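Local atomic coordinates of Ice-binding protein (Colwellia, PDB entry 3WP9), a protein that binds to the surface of ice crystals, inhibits their growth and prevents large ice grains from forming at the expense of small ones. Residues 114-119 with 138-143; 125-130 with 151-156; 157-162 with 219-224; 169-174 with 183-188. One frame throughout, in Å; residues are numbered along the deposited sequence.

Contact 1 (114-119 with 138-143); sequences YKWSSD and MQISGN
Met138 lies side by side with Tyr114 and Trp116 of the parallel neighbouring strand. All three side chains point the same way, on the face of the sheet they share with Ile140. The Met138 chain bends at chi2 (-69°) and again at chi3, which brings its methyl to the edge of the indole. There Met138 CE comes 3.2 Å from Trp116 CH2, near the plane of the ring. The sulfur meets the phenol ring obliquely, with Met138 SD 3.9 Å from Tyr114 CD1, a Met-aromatic contact. Ile140 continues the row through CG1, 3.8 Å from Trp116 CE3.

On the other face Lys115 slants across Gln139. Its chain starts out extended and then bends at its last two torsions, so that NZ turns back to Gln139 OE1 at 2.9 Å in a weak hydrogen bond. Gln139 NE2 is held by the carbonyls of Ala88 and Arg91. An alanine for Lys115 removes the NZ donor, and the Gln139 amide, left with the bonds to NE2, would probably be held less firmly on the OE1 side.

Beyond the strands, Asn143 N bonds to Asp119 OD1 at 2.9 Å, on the anti side, tilted 31° out of the carboxylate plane. The Asp119 carboxylate and Asn143 amide planes are 24° apart. A water joins Asp119 OD2, weakly, to Asn143 ND2, while Asn143 OD1 accepts from Tyr170 N.

Strands 112-116 and 136-140 are adjacent rungs of the beta-helix. Strand 163-167 continues the sheet beyond Met138. His96 stacks on Tyr114 beyond the other strand, and Leu109 of strand 108-109 touches both Tyr114 and Met138.

Contact 2 (125-130 with 151-156); sequences DVTFNG and RVTLTG
Residues Val126 to Asn129 pair in parallel with Val152 to Thr155, the strand axes 4.7 Å apart at closest and turned 26° to each other. The ladder is regular: Thr153 N bonds to Val126 O, Phe128 N to Thr153 O, and Thr155 N to Phe128 O.

On one face sit Val126, Phe128, Val152 and Leu154. Phe128 slants across Val152, with Phe128 CD2 3.7 Å from Val152 CG1. Val126 and Val152 run alongside each other, with Val126 CG1 3.9 Å from Val152 CG2. Trp136 meets the Phe128 ring edge-to-face. This pairing is one rung-on-rung step of the right-handed beta-helix, in which like positions of successive coils stack.

The opposite face carries Thr127, Asn129, Thr153 and Thr155. Asn129 and Thr155 cross at about a right angle. With CG swung away from the backbone N (chi1 -176°), Asn129 OD1 takes a hydrogen bond from Thr155 OG1 at 2.7 Å, in the carbonyl plane and on a lone pair. Thr127 CG2 lies 3.5 Å from Thr155 OG1.

Just before the strands Arg151 N bonds to Asp125 OD1 at 2.9 Å, coming from above the carboxylate plane, 60° out of it. A water links Asp125 OD2 to Thr153 OG1. The Arg151 guanidinium leads away, and its NE stays 5.2 Å from Asp125 OD2.

Contact 3 (157-162 with 219-224); sequences GALAKN and EQYEEA
Leu159 and Lys161 belong to the loop that joins strand 152-155 to strand 163-167 of the beta-helix, and meet Glu219 to Tyr221 of the C-terminal tail. The two backbones run roughly opposite ways and stay about 7 Å apart at their CA atoms, so side chains make most of the contact.

Lys161 carries the polar part. Its chain is extended beyond CG and crosses Glu219 at about a right angle. Lys161 NZ forms a salt bridge with Glu219 OE1 at 3.0 Å, on the syn side, 33° out of the carboxylate plane. Lys161 NZ also bonds to Glu219 O at 3.2 Å, in the carbonyl plane and on a lone pair. A bend at chi2 (-46°) brings the Glu219 carboxylate back to the lysine.

Leu159 lays CD1 3.5 Å from the carbonyl oxygen Glu219 O. Its other methyl, CD2, makes the apolar contact, 4.3 Å from Tyr221 CD1 and near the plane of the ring. Tyr221 CE1 is 3.9 Å from Gly157 CA. Tyr221 is poorly ordered, which makes both contacts less certain. Pro217 also touches Lys161. The contact is that of a terminal tail laid against a connecting loop of a beta-helix.

Contact 4 (169-174 with 183-188); sequences GYTALG and VLSKTL
Tyr170 and Leu188 bring the two backbones together, their CA atoms 5.0 Å apart, just before strands 171-173 and 189-191. Thr171 N meets Leu188 O at 3.0 Å in an almost straight bond (175°). From there the chains run on as adjacent parallel strands; strand 183-185, before the turn, belongs to another sheet.

Leu188 O also accepts from Ser185 OG at 3.1 Å, which comes from above the carbonyl plane. Two donors thus grip one oxygen. Thr187 OG1 bonds to Gly169 O at 2.8 Å, 62° out of the carbonyl plane and not on a lone pair. A valine in place of Thr187 has no hydroxyl to give Gly169 O, which would probably keep from this turn just the weak bond of the backbone N.

Leu188 CD1 packs 3.6 Å from Tyr170 CB. Thr171 and Val183 meet tip to tip, with Thr171 OG1 3.6 Å from Val183 CG1. That hydroxyl is buried and has no polar partner in the model.

The contact spans a corner of the beta-helix. Strand 144-146 flanks strand 171-173 on one side and strand 189-191 on the other. Strand 200-203 packs on Val183, and Tyr85 of helix 71-89 makes a cation-pi contact with Lys186.

The four contacts join neighbouring parts of one right-handed beta-helix and its tail. The segments of contacts 1 and 2 alternate along the chain. They pair the same two successive coils on different sheets, their centres about 19 Å apart, and Met138 packs on Phe128. Contact 4 falls between the two segments of contact 3. Its centre is about 12 Å from that of contact 1; Asn143 probably bonds to Tyr170, and Gly142 to Gly169, carrying the turns from coil to coil. Contact 3 lies about 11 Å from contact 2 between centres and brings the C-terminal tail back to the loop after strand 152-155. All four lie away from the residues that probably bind ice, such as Thr193, and concern the scaffold.

Contact 1 (114-119 with 138-143)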
loop_
_atom_site.group_PDB
_atom_site.type_symbol
_atom_site.label_atom_id
_atom_site.label_comp_id
_atom_site.label_asym_id
_atom_site.label_seq_id
_atom_site.Cartn_x
_atom_site.Cartn_y
_atom_site.Cartn_z
ATOM N N TYR A 114 -16.325 3.084 0.363
ATOM C CA TYR A 114 -16.413 3.921 1.532
ATOM C C TYR A 114 -15.708 5.205 1.221
ATOM O O TYR A 114 -14.600 5.188 0.674
ATOM C CB TYR A 114 -15.713 3.227 2.730
ATOM C CG TYR A 114 -16.425 1.963 3.193
ATOM C CD1 TYR A 114 -16.274 0.784 2.494
ATOM C CD2 TYR A 114 -17.195 1.958 4.362
ATOM C CE1 TYR A 114 -16.919 -0.412 2.911
ATOM C CE2 TYR A 114 -17.845 0.764 4.794
ATOM C CZ TYR A 114 -17.703 -0.384 4.043
ATOM O OH TYR A 114 -18.325 -1.593 4.437
ATOM N N LYS A 115 -16.297 6.286 1.647
ATOM C CA LYS A 115 -15.725 7.590 1.369
ATOM C C LYS A 115 -15.690 8.454 2.610
ATOM O O LYS A 115 -16.671 8.544 3.377
ATOM C CB LYS A 115 -16.550 8.270 0.251
ATOM C CG LYS A 115 -16.083 9.706 -0.004
ATOM C CD LYS A 115 -16.887 10.415 -1.085
ATOM C CE LYS A 115 -16.613 9.765 -2.431
ATOM N NZ LYS A 115 -15.202 10.031 -2.857
ATOM N N TRP A 116 -14.563 9.158 2.794
ATOM C CA TRP A 116 -14.427 10.085 3.876
ATOM C C TRP A 116 -13.866 11.360 3.297
ATOM O O TRP A 116 -12.889 11.313 2.530
ATOM C CB TRP A 116 -13.415 9.596 4.929
ATOM C CG TRP A 116 -13.930 8.403 5.725
ATOM C CD1 TRP A 116 -14.626 8.446 6.922
ATOM C CD2 TRP A 116 -13.774 7.048 5.385
ATOM N NE1 TRP A 116 -14.913 7.142 7.340
ATOM C CE2 TRP A 116 -14.385 6.274 6.426
ATOM C CE3 TRP A 116 -13.154 6.380 4.317
ATOM C CZ2 TRP A 116 -14.396 4.892 6.395
ATOM C CZ3 TRP A 116 -13.192 4.982 4.279
ATOM C CH2 TRP A 116 -13.810 4.259 5.330
ATOM N N SER A 117 -14.415 12.445 3.760
ATOM C CA SER A 117 -13.953 13.764 3.327
ATOM C C SER A 117 -12.922 14.320 4.358
ATOM O O SER A 117 -12.496 15.462 4.310
ATOM C CB SER A 117 -15.159 14.694 3.150
ATOM O OG SER A 117 -15.752 15.030 4.400
ATOM N N SER A 118 -12.452 13.437 5.223
ATOM C CA SER A 118 -11.662 13.768 6.382
ATOM C C SER A 118 -10.449 12.823 6.371
ATOM O O SER A 118 -10.301 11.959 5.504
ATOM C CB SER A 118 -12.501 13.446 7.688
ATOM O OG SER A 118 -12.950 12.043 7.750
ATOM N N ASP A 119 -9.673 12.964 7.430
ATOM C CA ASP A 119 -8.688 11.930 7.790
ATOM C C ASP A 119 -9.449 10.655 8.252
ATOM O O ASP A 119 -10.642 10.691 8.688
ATOM C CB ASP A 119 -7.899 12.431 9.006
ATOM C CG ASP A 119 -7.079 13.688 8.738
ATOM O OD1 ASP A 119 -6.656 13.951 7.600
ATOM O OD2 ASP A 119 -6.793 14.418 9.718
ATOM N N MET A 138 -11.520 2.255 -0.328
ATOM C CA MET A 138 -11.524 3.232 0.710
ATOM C C MET A 138 -11.027 4.567 0.145
ATOM O O MET A 138 -9.879 4.719 -0.144
ATOM C CB MET A 138 -10.662 2.777 1.907
ATOM C CG MET A 138 -10.752 1.275 2.155
ATOM S SD MET A 138 -12.335 0.770 2.760
ATOM C CE MET A 138 -12.408 1.556 4.310
ATOM N N GLN A 139 -11.923 5.531 0.095
ATOM C CA GLN A 139 -11.646 6.821 -0.585
ATOM C C GLN A 139 -11.445 7.859 0.482
ATOM O O GLN A 139 -12.403 8.314 1.110
ATOM C CB GLN A 139 -12.839 7.226 -1.474
ATOM C CG GLN A 139 -13.002 6.239 -2.555
ATOM C CD GLN A 139 -14.291 6.470 -3.312
ATOM O OE1 GLN A 139 -15.211 7.112 -2.815
ATOM N NE2 GLN A 139 -14.332 6.007 -4.522
ATOM N N ILE A 140 -10.162 8.197 0.748
ATOM C CA ILE A 140 -9.820 9.042 1.878
ATOM C C ILE A 140 -9.222 10.384 1.387
ATOM O O ILE A 140 -8.145 10.428 0.835
ATOM C CB ILE A 140 -8.835 8.307 2.849
ATOM C CG1 ILE A 140 -9.535 7.058 3.390
ATOM C CG2 ILE A 140 -8.394 9.248 3.964
ATOM C CD1 ILE A 140 -8.499 6.052 3.886
ATOM N N SER A 141 -9.932 11.461 1.669
ATOM C CA SER A 141 -9.444 12.756 1.181
ATOM C C SER A 141 -8.412 13.434 2.104
ATOM O O SER A 141 -7.618 14.342 1.684
ATOM C CB SER A 141 -10.621 13.642 0.758
ATOM O OG SER A 141 -11.138 14.238 1.896
ATOM N N GLY A 142 -8.344 12.950 3.357
ATOM C CA GLY A 142 -7.367 13.373 4.331
ATOM C C GLY A 142 -6.200 12.351 4.384
ATOM O O GLY A 142 -5.804 11.715 3.382
ATOM N N ASN A 143 -5.640 12.178 5.606
ATOM C CA ASN A 143 -4.513 11.276 5.785
ATOM C C ASN A 143 -5.068 10.011 6.405
ATOM O O ASN A 143 -6.139 10.069 7.018
ATOM C CB ASN A 143 -3.569 11.862 6.815
ATOM C CG ASN A 143 -3.124 13.284 6.411
ATOM O OD1 ASN A 143 -2.694 13.475 5.282
ATOM N ND2 ASN A 143 -3.319 14.243 7.287
HETATM O O HOH W 1 -4.273 13.188 9.984
#

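Contact 2 (125-130 with 151-156)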
loop_
_atom_site.group_PDB
_atom_site.type_symbol
_atom_site.label_atom_id
_atom_site.label_comp_id
_atom_site.label_asym_id
_atom_site.label_seq_id
_atom_site.Cartn_x
_atom_site.Cartn_y
_atom_site.Cartn_z
ATOM N N ASP A 125 -8.419 -2.221 16.531
ATOM C CA ASP A 125 -8.399 -3.079 15.389
ATOM C C ASP A 125 -9.674 -2.922 14.542
ATOM O O ASP A 125 -10.751 -2.715 15.096
ATOM C CB ASP A 125 -8.198 -4.544 15.783
ATOM C CG ASP A 125 -6.878 -4.771 16.433
ATOM O OD1 ASP A 125 -6.039 -3.835 16.510
ATOM O OD2 ASP A 125 -6.696 -5.903 16.959
ATOM N N VAL A 126 -9.527 -3.097 13.223
ATOM C CA VAL A 126 -10.679 -2.949 12.336
ATOM C C VAL A 126 -10.726 -4.206 11.485
ATOM O O VAL A 126 -9.700 -4.762 11.076
ATOM C CB VAL A 126 -10.494 -1.709 11.379
ATOM C CG1 VAL A 126 -9.229 -1.878 10.556
ATOM C CG2 VAL A 126 -11.699 -1.635 10.411
ATOM N N THR A 127 -11.955 -4.725 11.196
ATOM C CA THR A 127 -12.100 -5.929 10.446
ATOM C C THR A 127 -12.830 -5.689 9.140
ATOM O O THR A 127 -13.751 -4.850 9.079
ATOM C CB THR A 127 -12.858 -7.015 11.262
ATOM O OG1 THR A 127 -12.187 -7.213 12.508
ATOM C CG2 THR A 127 -13.036 -8.329 10.494
ATOM N N PHE A 128 -12.348 -6.403 8.198
ATOM C CA PHE A 128 -12.905 -6.520 6.818
ATOM C C PHE A 128 -13.406 -7.968 6.641
ATOM O O PHE A 128 -12.597 -8.892 6.564
ATOM C CB PHE A 128 -11.830 -6.233 5.749
ATOM C CG PHE A 128 -11.420 -4.752 5.663
ATOM C CD1 PHE A 128 -11.926 -3.948 4.620
ATOM C CD2 PHE A 128 -10.552 -4.179 6.589
ATOM C CE1 PHE A 128 -11.614 -2.582 4.522
ATOM C CE2 PHE A 128 -10.218 -2.799 6.518
ATOM C CZ PHE A 128 -10.780 -1.989 5.497
ATOM N N ASN A 129 -14.748 -8.101 6.481
ATOM C CA ASN A 129 -15.383 -9.391 6.351
ATOM C C ASN A 129 -16.098 -9.538 4.988
ATOM O O ASN A 129 -16.987 -8.722 4.673
ATOM C CB ASN A 129 -16.398 -9.585 7.457
ATOM C CG ASN A 129 -17.009 -10.981 7.404
ATOM O OD1 ASN A 129 -16.349 -11.953 7.708
ATOM N ND2 ASN A 129 -18.261 -11.070 6.963
ATOM N N GLY A 130 -15.652 -10.515 4.241
ATOM C CA GLY A 130 -16.332 -10.940 3.014
ATOM C C GLY A 130 -15.636 -12.123 2.428
ATOM O O GLY A 130 -14.794 -12.737 3.060
ATOM N N ARG A 151 -4.378 -3.352 14.240
ATOM C CA ARG A 151 -4.390 -4.255 13.139
ATOM C C ARG A 151 -5.558 -4.104 12.157
ATOM O O ARG A 151 -6.650 -3.799 12.640
ATOM C CB ARG A 151 -4.460 -5.734 13.687
ATOM C CG ARG A 151 -3.231 -6.077 14.467
ATOM C CD ARG A 151 -3.164 -7.585 14.815
ATOM N NE ARG A 151 -2.054 -7.837 15.690
ATOM C CZ ARG A 151 -1.851 -9.022 16.281
ATOM N NH1 ARG A 151 -2.755 -9.996 16.087
ATOM N NH2 ARG A 151 -0.780 -9.218 17.050
ATOM N N VAL A 152 -5.278 -4.298 10.887
ATOM C CA VAL A 152 -6.369 -4.539 9.929
ATOM C C VAL A 152 -6.514 -6.062 9.898
ATOM O O VAL A 152 -5.553 -6.753 9.606
ATOM C CB VAL A 152 -5.990 -3.972 8.544
ATOM C CG1 VAL A 152 -6.975 -4.468 7.477
ATOM C CG2 VAL A 152 -5.917 -2.436 8.620
ATOM N N THR A 153 -7.726 -6.545 10.200
ATOM C CA THR A 153 -7.993 -7.978 10.246
ATOM C C THR A 153 -8.862 -8.413 9.100
ATOM O O THR A 153 -9.782 -7.683 8.768
ATOM C CB THR A 153 -8.644 -8.244 11.594
ATOM O OG1 THR A 153 -7.627 -7.981 12.586
ATOM C CG2 THR A 153 -9.204 -9.689 11.763
ATOM N N LEU A 154 -8.528 -9.543 8.528
ATOM C CA LEU A 154 -9.284 -10.139 7.397
ATOM C C LEU A 154 -10.093 -11.374 7.860
ATOM O O LEU A 154 -9.531 -12.315 8.464
ATOM C CB LEU A 154 -8.389 -10.563 6.292
ATOM C CG LEU A 154 -7.472 -9.448 5.735
ATOM C CD1 LEU A 154 -6.701 -10.009 4.564
ATOM C CD2 LEU A 154 -8.294 -8.206 5.385
ATOM N N THR A 155 -11.395 -11.336 7.598
ATOM C CA THR A 155 -12.224 -12.549 7.840
ATOM C C THR A 155 -13.150 -12.922 6.690
ATOM O O THR A 155 -13.399 -12.130 5.770
ATOM C CB THR A 155 -13.061 -12.373 9.072
ATOM O OG1 THR A 155 -14.022 -11.317 8.917
ATOM C CG2 THR A 155 -12.154 -12.099 10.335
ATOM N N GLY A 156 -13.676 -14.136 6.761
ATOM C CA GLY A 156 -14.643 -14.593 5.724
ATOM C C GLY A 156 -14.035 -15.102 4.418
ATOM O O GLY A 156 -14.752 -15.697 3.577
HETATM O O HOH W 2 -7.387 -8.124 15.307
#

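Contact 3 (157-162 with 219-224)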
loop_
_atom_site.group_PDB
_atom_site.type_symbol
_atom_site.label_atom_id
_atom_site.label_comp_id
_atom_site.label_asym_id
_atom_site.label_seq_id
_atom_site.Cartn_x
_atom_site.Cartn_y
_atom_site.Cartn_z
ATOM N N GLY A 157 -12.734 -14.936 4.202
ATOM C CA GLY A 157 -12.137 -15.193 2.911
ATOM C C GLY A 157 -11.607 -13.886 2.279
ATOM O O GLY A 157 -10.953 -13.956 1.248
ATOM N N ALA A 158 -11.901 -12.750 2.919
ATOM C CA ALA A 158 -11.394 -11.411 2.451
ATOM C C ALA A 158 -9.905 -11.525 2.147
ATOM O O ALA A 158 -9.161 -12.162 2.923
ATOM C CB ALA A 158 -11.678 -10.323 3.453
ATOM N N LEU A 159 -9.491 -10.998 0.979
ATOM C CA LEU A 159 -8.095 -10.924 0.569
ATOM C C LEU A 159 -7.603 -9.454 0.569
ATOM O O LEU A 159 -8.296 -8.548 0.141
ATOM C CB LEU A 159 -7.846 -11.501 -0.824
ATOM C CG LEU A 159 -8.258 -12.977 -1.064
ATOM C CD1 LEU A 159 -7.995 -13.337 -2.522
ATOM C CD2 LEU A 159 -7.546 -13.974 -0.133
ATOM N N ALA A 160 -6.395 -9.285 1.084
ATOM C CA ALA A 160 -5.693 -7.969 1.094
ATOM C C ALA A 160 -5.551 -7.423 -0.313
ATOM O O ALA A 160 -5.696 -6.203 -0.512
ATOM C CB ALA A 160 -4.333 -8.117 1.764
ATOM N N LYS A 161 -5.319 -8.289 -1.307
ATOM C CA LYS A 161 -5.216 -7.771 -2.708
ATOM C C LYS A 161 -6.537 -7.104 -3.158
ATOM O O LYS A 161 -6.546 -6.364 -4.176
ATOM C CB LYS A 161 -4.786 -8.870 -3.688
ATOM C CG LYS A 161 -5.926 -9.840 -4.043
ATOM C CD LYS A 161 -5.615 -10.670 -5.258
ATOM C CE LYS A 161 -6.922 -11.225 -5.816
ATOM N NZ LYS A 161 -6.724 -12.382 -6.755
ATOM N N ASN A 162 -7.647 -7.336 -2.463
ATOM C CA ASN A 162 -8.963 -6.714 -2.800
ATOM C C ASN A 162 -9.415 -5.539 -2.015
ATOM O O ASN A 162 -10.562 -5.097 -2.123
ATOM C CB ASN A 162 -10.056 -7.783 -2.699
ATOM C CG ASN A 162 -9.956 -8.810 -3.828
ATOM O OD1 ASN A 162 -9.498 -8.514 -4.947
ATOM N ND2 ASN A 162 -10.385 -10.044 -3.531
ATOM N N GLU A 219 -2.424 -14.219 -4.031
ATOM C CA GLU A 219 -3.455 -14.381 -5.059
ATOM C C GLU A 219 -4.674 -15.128 -4.523
ATOM O O GLU A 219 -5.799 -14.815 -4.882
ATOM C CB GLU A 219 -2.883 -15.087 -6.303
ATOM C CG GLU A 219 -2.060 -14.199 -7.223
ATOM C CD GLU A 219 -2.732 -12.844 -7.497
ATOM O OE1 GLU A 219 -3.951 -12.819 -7.778
ATOM O OE2 GLU A 219 -2.048 -11.792 -7.425
ATOM N N GLN A 220 -4.443 -16.126 -3.676
ATOM C CA GLN A 220 -5.543 -16.859 -3.022
ATOM C C GLN A 220 -5.091 -17.413 -1.667
ATOM O O GLN A 220 -3.899 -17.453 -1.395
ATOM C CB GLN A 220 -6.127 -17.951 -3.942
ATOM C CG GLN A 220 -5.065 -18.687 -4.739
ATOM C CD GLN A 220 -5.614 -19.860 -5.508
ATOM O OE1 GLN A 220 -6.765 -19.854 -5.941
ATOM N NE2 GLN A 220 -4.787 -20.881 -5.692
ATOM N N TYR A 221 -6.056 -17.857 -0.859
ATOM C CA TYR A 221 -5.939 -18.069 0.603
ATOM C C TYR A 221 -4.593 -18.547 1.212
ATOM O O TYR A 221 -4.352 -19.755 1.333
ATOM C CB TYR A 221 -7.097 -18.958 1.070
ATOM C CG TYR A 221 -7.716 -18.523 2.386
ATOM C CD1 TYR A 221 -8.145 -17.196 2.581
ATOM C CD2 TYR A 221 -7.893 -19.444 3.438
ATOM C CE1 TYR A 221 -8.711 -16.800 3.789
ATOM C CE2 TYR A 221 -8.462 -19.058 4.648
ATOM C CZ TYR A 221 -8.867 -17.741 4.816
ATOM O OH TYR A 221 -9.434 -17.362 6.001
ATOM N N GLU A 222 -3.753 -17.578 1.622
ATOM C CA GLU A 222 -2.382 -17.807 2.160
ATOM C C GLU A 222 -1.831 -16.702 3.121
ATOM O O GLU A 222 -2.599 -15.983 3.792
ATOM C CB GLU A 222 -1.383 -18.040 1.009
ATOM C CG GLU A 222 -1.538 -19.378 0.300
ATOM C CD GLU A 222 -1.087 -19.353 -1.153
ATOM O OE1 GLU A 222 -0.189 -20.154 -1.493
ATOM O OE2 GLU A 222 -1.625 -18.551 -1.960
ATOM N N GLU A 223 -0.492 -16.622 3.187
ATOM C CA GLU A 223 0.309 -15.628 3.964
ATOM C C GLU A 223 -0.200 -15.120 5.344
ATOM O O GLU A 223 0.467 -14.277 5.966
ATOM C CB GLU A 223 0.698 -14.419 3.081
ATOM C CG GLU A 223 -0.214 -13.211 3.313
ATOM C CD GLU A 223 -0.142 -12.128 2.239
ATOM O OE1 GLU A 223 0.999 -11.519 2.096
ATOM O OE2 GLU A 223 -1.267 -11.894 1.629
ATOM N N ALA A 224 -1.358 -15.592 5.812
ATOM C CA ALA A 224 -1.846 -15.209 7.150
ATOM C C ALA A 224 -1.494 -16.282 8.187
ATOM O O ALA A 224 -1.809 -16.152 9.369
ATOM C CB ALA A 224 -3.349 -14.917 7.137
#

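Contact 4 (169-174 with 183-188)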
loop_
_atom_site.group_PDB
_atom_site.type_symbol
_atom_site.label_atom_id
_atom_site.label_comp_id
_atom_site.label_asym_id
_atom_site.label_seq_id
_atom_site.Cartn_x
_atom_site.Cartn_y
_atom_site.Cartn_z
ATOM N N GLY A 169 -3.920 12.379 1.197
ATOM C CA GLY A 169 -2.859 12.892 2.077
ATOM C C GLY A 169 -1.710 11.958 2.184
ATOM O O GLY A 169 -1.222 11.442 1.146
ATOM N N TYR A 170 -1.182 11.762 3.407
ATOM C CA TYR A 170 -0.121 10.764 3.572
ATOM C C TYR A 170 -0.799 9.534 4.235
ATOM O O TYR A 170 -1.854 9.630 4.794
ATOM C CB TYR A 170 1.009 11.236 4.477
ATOM C CG TYR A 170 0.542 11.674 5.881
ATOM C CD1 TYR A 170 0.247 10.717 6.858
ATOM C CD2 TYR A 170 0.379 13.002 6.224
ATOM C CE1 TYR A 170 -0.173 11.075 8.118
ATOM C CE2 TYR A 170 -0.062 13.403 7.487
ATOM C CZ TYR A 170 -0.360 12.470 8.464
ATOM O OH TYR A 170 -0.884 12.791 9.742
ATOM N N THR A 171 -0.085 8.451 4.195
ATOM C CA THR A 171 -0.434 7.233 5.012
ATOM C C THR A 171 0.714 7.030 6.034
ATOM O O THR A 171 1.892 7.029 5.614
ATOM C CB THR A 171 -0.472 6.064 4.063
ATOM O OG1 THR A 171 -1.536 6.287 3.143
ATOM C CG2 THR A 171 -0.790 4.800 4.865
ATOM N N ALA A 172 0.384 6.913 7.327
ATOM C CA ALA A 172 1.373 6.729 8.386
ATOM C C ALA A 172 0.849 5.564 9.254
ATOM O O ALA A 172 -0.170 5.689 9.885
ATOM C CB ALA A 172 1.592 8.017 9.213
ATOM N N LEU A 173 1.652 4.518 9.313
ATOM C CA LEU A 173 1.312 3.373 10.174
ATOM C C LEU A 173 2.286 3.383 11.342
ATOM O O LEU A 173 3.514 3.608 11.160
ATOM C CB LEU A 173 1.506 2.119 9.309
ATOM C CG LEU A 173 0.853 2.079 7.898
ATOM C CD1 LEU A 173 1.088 0.695 7.306
ATOM C CD2 LEU A 173 -0.630 2.394 8.033
ATOM N N GLY A 174 1.747 3.117 12.516
ATOM C CA GLY A 174 2.449 3.124 13.796
ATOM C C GLY A 174 3.388 1.915 13.921
ATOM O O GLY A 174 3.770 1.291 12.931
ATOM N N VAL A 183 -2.125 0.237 -0.907
ATOM C CA VAL A 183 -2.102 1.668 -0.567
ATOM C C VAL A 183 -1.673 2.463 -1.786
ATOM O O VAL A 183 -0.527 2.307 -2.293
ATOM C CB VAL A 183 -1.150 1.951 0.585
ATOM C CG1 VAL A 183 -1.259 3.381 1.096
ATOM C CG2 VAL A 183 -1.488 1.006 1.752
ATOM N N LEU A 184 -2.651 3.184 -2.291
ATOM C CA LEU A 184 -2.472 4.182 -3.434
ATOM C C LEU A 184 -2.432 5.541 -2.789
ATOM O O LEU A 184 -3.438 6.191 -2.512
ATOM C CB LEU A 184 -3.618 4.066 -4.446
ATOM C CG LEU A 184 -3.499 2.717 -5.159
ATOM C CD1 LEU A 184 -4.912 2.385 -5.625
ATOM C CD2 LEU A 184 -2.487 2.776 -6.327
ATOM N N SER A 185 -1.232 5.958 -2.382
ATOM C CA SER A 185 -1.089 7.240 -1.652
ATOM C C SER A 185 -0.680 8.329 -2.629
ATOM O O SER A 185 0.219 8.106 -3.436
ATOM C CB SER A 185 0.067 7.146 -0.610
ATOM O OG SER A 185 0.143 8.364 0.107
ATOM N N LYS A 186 -1.290 9.467 -2.488
ATOM C CA LYS A 186 -0.931 10.613 -3.347
ATOM C C LYS A 186 0.412 11.180 -2.935
ATOM O O LYS A 186 1.097 11.871 -3.734
ATOM C CB LYS A 186 -2.036 11.663 -3.281
ATOM C CG LYS A 186 -1.759 12.908 -4.158
ATOM C CD LYS A 186 -2.609 12.977 -5.411
ATOM C CE LYS A 186 -2.108 11.963 -6.419
ATOM N NZ LYS A 186 -2.380 12.237 -7.888
ATOM N N THR A 187 0.715 11.058 -1.654
ATOM C CA THR A 187 2.018 11.577 -1.203
ATOM C C THR A 187 2.828 10.420 -0.609
ATOM O O THR A 187 3.105 9.417 -1.367
ATOM C CB THR A 187 1.968 12.810 -0.232
ATOM O OG1 THR A 187 1.353 12.493 0.996
ATOM C CG2 THR A 187 1.157 14.019 -0.840
ATOM N N LEU A 188 3.192 10.541 0.674
ATOM C CA LEU A 188 4.136 9.589 1.254
ATOM C C LEU A 188 3.451 8.418 1.957
ATOM O O LEU A 188 2.315 8.546 2.364
ATOM C CB LEU A 188 5.163 10.225 2.178
ATOM C CG LEU A 188 4.851 10.720 3.531
ATOM C CD1 LEU A 188 4.209 9.611 4.346
ATOM C CD2 LEU A 188 6.149 11.051 4.295
#